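Local coordinates for HTH-type transcriptional activator AmpR (Pseudomonas aeruginosa PAO1, PDB 5MMH), which activates transcription of the beta-lactamase gene ampC by binding its promoter, and senses cell-wall-derived muropeptides through the effector domain described here, at residues H48-D53 / S109-E114. Residues are numbered along the deposited sequence; the frame is centred on the assembly and turned at random.
Sequences HNNRVD and SYRADE
Tyr-110 reaches across to the loop 48-53 and brings its phenol oxygen to the backbone of Asn-49. Tyr-110 OH lies 2.7 Å from Asn-49 O, which sits at the edge of the ring and near its plane. This is the tight part of the contact. The Asn-49 amide stands steeply to the ring, with the two planes 76° apart, and its ND2 makes a weak hydrogen bond to Asp-137 OD2 of the same chain. Asp-137 of the second subunit packs on Asn-49.

Arg-51 runs past the ring in the opposite direction. Its chain bends at chi2 (-125°) and comes alongside the ring; the guanidinium and ring planes are 18° apart. The result is an off-centre cation-pi contact: Arg-51 CZ lies 4.9 Å from the centroid of the Tyr-110 ring. This is the loose, solvent side: Arg-51 is exposed, and Arg-51 NH2 comes no nearer than 4.0 Å to Tyr-110 CD1.

Asn-50 ND2 is 4.0 Å from Arg-111 NH2, and the side chains cross at about a right angle. Arg-111 NE forms a salt bridge to Glu-114 OE2, which lies in the guanidinium plane. The Asn-50 amide is also fixed elsewhere, since OD1 accepts from Phe-65 N.

The pair of loops bridges the two halves of this periplasmic-binding-protein-like effector domain. Loop 48-53 links strand 42-48 to helix 54-57 beside strand 61-66, while 109-114 joins strand 106-109 to helix 114-121.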
loop_
_atom_site.group_PDB
_atom_site.type_symbol
_atom_site.label_atom_id
_atom_site.label_comp_id
_atom_site.label_asym_id
_atom_site.label_seq_id
_atom_site.Cartn_x
_atom_site.Cartn_y
_atom_site.Cartn_z
ATOM N N HIS A 48 -4.854 5.590 4.467
ATOM C CA HIS A 48 -5.444 4.426 5.105
ATOM C C HIS A 48 -5.784 3.431 3.997
ATOM O O HIS A 48 -5.592 3.712 2.810
ATOM C CB HIS A 48 -6.642 4.859 5.976
ATOM C CG HIS A 48 -6.345 6.040 6.862
ATOM N ND1 HIS A 48 -5.530 5.956 7.975
ATOM C CD2 HIS A 48 -6.708 7.341 6.764
ATOM C CE1 HIS A 48 -5.420 7.150 8.531
ATOM N NE2 HIS A 48 -6.134 8.007 7.820
ATOM N N ASN A 49 -6.280 2.253 4.378
ATOM C CA ASN A 49 -6.440 1.150 3.441
ATOM C C ASN A 49 -7.894 0.775 3.186
ATOM O O ASN A 49 -8.195 -0.398 2.938
ATOM C CB ASN A 49 -5.650 -0.068 3.914
ATOM C CG ASN A 49 -6.304 -0.800 5.088
ATOM O OD1 ASN A 49 -7.250 -0.306 5.715
ATOM N ND2 ASN A 49 -5.793 -2.002 5.378
ATOM N N ASN A 50 -8.798 1.749 3.230
ATOM C CA ASN A 50 -10.219 1.587 2.915
ATOM C C ASN A 50 -11.051 0.896 3.987
ATOM O O ASN A 50 -12.231 0.612 3.738
ATOM C CB ASN A 50 -10.453 0.826 1.612
ATOM C CG ASN A 50 -11.593 1.405 0.828
ATOM O OD1 ASN A 50 -11.686 2.628 0.674
ATOM N ND2 ASN A 50 -12.503 0.546 0.367
ATOM N N ARG A 51 -10.492 0.598 5.153
ATOM C CA ARG A 51 -11.285 0.253 6.326
ATOM C C ARG A 51 -11.242 1.378 7.359
ATOM O O ARG A 51 -11.418 1.150 8.558
ATOM C CB ARG A 51 -10.810 -1.070 6.925
ATOM C CG ARG A 51 -11.080 -2.267 6.022
ATOM C CD ARG A 51 -11.882 -3.338 6.749
ATOM N NE ARG A 51 -12.015 -4.577 5.976
ATOM C CZ ARG A 51 -13.037 -4.870 5.173
ATOM N NH1 ARG A 51 -14.035 -4.009 5.031
ATOM N NH2 ARG A 51 -13.069 -6.029 4.519
ATOM N N VAL A 52 -11.038 2.609 6.883
ATOM C CA VAL A 52 -10.774 3.743 7.756
ATOM C C VAL A 52 -11.894 3.928 8.776
ATOM O O VAL A 52 -13.081 3.753 8.477
ATOM C CB VAL A 52 -10.583 4.999 6.890
ATOM C CG1 VAL A 52 -11.822 5.235 6.003
ATOM C CG2 VAL A 52 -10.289 6.198 7.744
ATOM N N ASP A 53 -11.508 4.279 9.995
ATOM C CA ASP A 53 -12.423 4.536 11.105
ATOM C C ASP A 53 -12.274 6.016 11.445
ATOM O O ASP A 53 -11.298 6.400 12.102
ATOM C CB ASP A 53 -12.069 3.640 12.297
ATOM C CG ASP A 53 -13.131 3.648 13.398
ATOM O OD1 ASP A 53 -13.684 4.733 13.707
ATOM O OD2 ASP A 53 -13.400 2.557 13.970
ATOM N N SER A 109 -8.326 -7.999 -4.842
ATOM C CA SER A 109 -8.591 -7.289 -3.602
ATOM C C SER A 109 -9.534 -8.098 -2.711
ATOM O O SER A 109 -10.033 -9.160 -3.094
ATOM C CB SER A 109 -9.198 -5.917 -3.886
ATOM O OG SER A 109 -10.573 -6.047 -4.213
ATOM N N TYR A 110 -9.819 -7.573 -1.520
ATOM C CA TYR A 110 -10.769 -8.251 -0.614
ATOM C C TYR A 110 -12.198 -8.259 -1.083
ATOM O O TYR A 110 -12.992 -9.017 -0.592
ATOM C CB TYR A 110 -10.704 -7.917 0.885
ATOM C CG TYR A 110 -10.069 -6.640 1.347
ATOM C CD1 TYR A 110 -10.751 -5.426 1.272
ATOM C CD2 TYR A 110 -8.822 -6.666 1.947
ATOM C CE1 TYR A 110 -10.191 -4.248 1.718
ATOM C CE2 TYR A 110 -8.222 -5.498 2.413
ATOM C CZ TYR A 110 -8.913 -4.272 2.289
ATOM O OH TYR A 110 -8.325 -3.111 2.759
ATOM N N ARG A 111 -12.509 -7.441 -2.053
ATOM C CA ARG A 111 -13.849 -7.480 -2.636
ATOM C C ARG A 111 -13.891 -8.606 -3.662
ATOM O O ARG A 111 -13.296 -8.495 -4.741
ATOM C CB ARG A 111 -14.179 -6.130 -3.264
ATOM C CG ARG A 111 -14.023 -4.975 -2.297
ATOM C CD ARG A 111 -14.098 -3.620 -3.001
ATOM N NE ARG A 111 -12.933 -3.364 -3.848
ATOM C CZ ARG A 111 -11.800 -2.812 -3.417
ATOM N NH1 ARG A 111 -10.788 -2.613 -4.262
ATOM N NH2 ARG A 111 -11.678 -2.463 -2.139
ATOM N N ALA A 112 -14.590 -9.696 -3.337
ATOM C CA ALA A 112 -14.354 -10.954 -4.036
ATOM C C ALA A 112 -15.074 -11.073 -5.371
ATOM O O ALA A 112 -14.811 -12.033 -6.105
ATOM C CB ALA A 112 -14.751 -12.138 -3.147
ATOM N N ASP A 113 -15.959 -10.145 -5.720
ATOM C CA ASP A 113 -16.724 -10.282 -6.948
ATOM C C ASP A 113 -16.199 -9.416 -8.089
ATOM O O ASP A 113 -16.871 -9.288 -9.111
ATOM C CB ASP A 113 -18.205 -9.983 -6.686
ATOM C CG ASP A 113 -18.930 -11.158 -6.029
ATOM O OD1 ASP A 113 -19.362 -11.024 -4.863
ATOM O OD2 ASP A 113 -19.045 -12.228 -6.674
ATOM N N GLU A 114 -15.006 -8.851 -7.961
ATOM C CA GLU A 114 -14.517 -7.969 -9.011
ATOM C C GLU A 114 -14.100 -8.761 -10.247
ATOM O O GLU A 114 -14.452 -8.397 -11.375
ATOM C CB GLU A 114 -13.362 -7.129 -8.483
ATOM C CG GLU A 114 -13.748 -6.211 -7.323
ATOM C CD GLU A 114 -12.591 -5.303 -6.879
ATOM O OE1 GLU A 114 -11.426 -5.608 -7.217
ATOM O OE2 GLU A 114 -12.842 -4.276 -6.205
#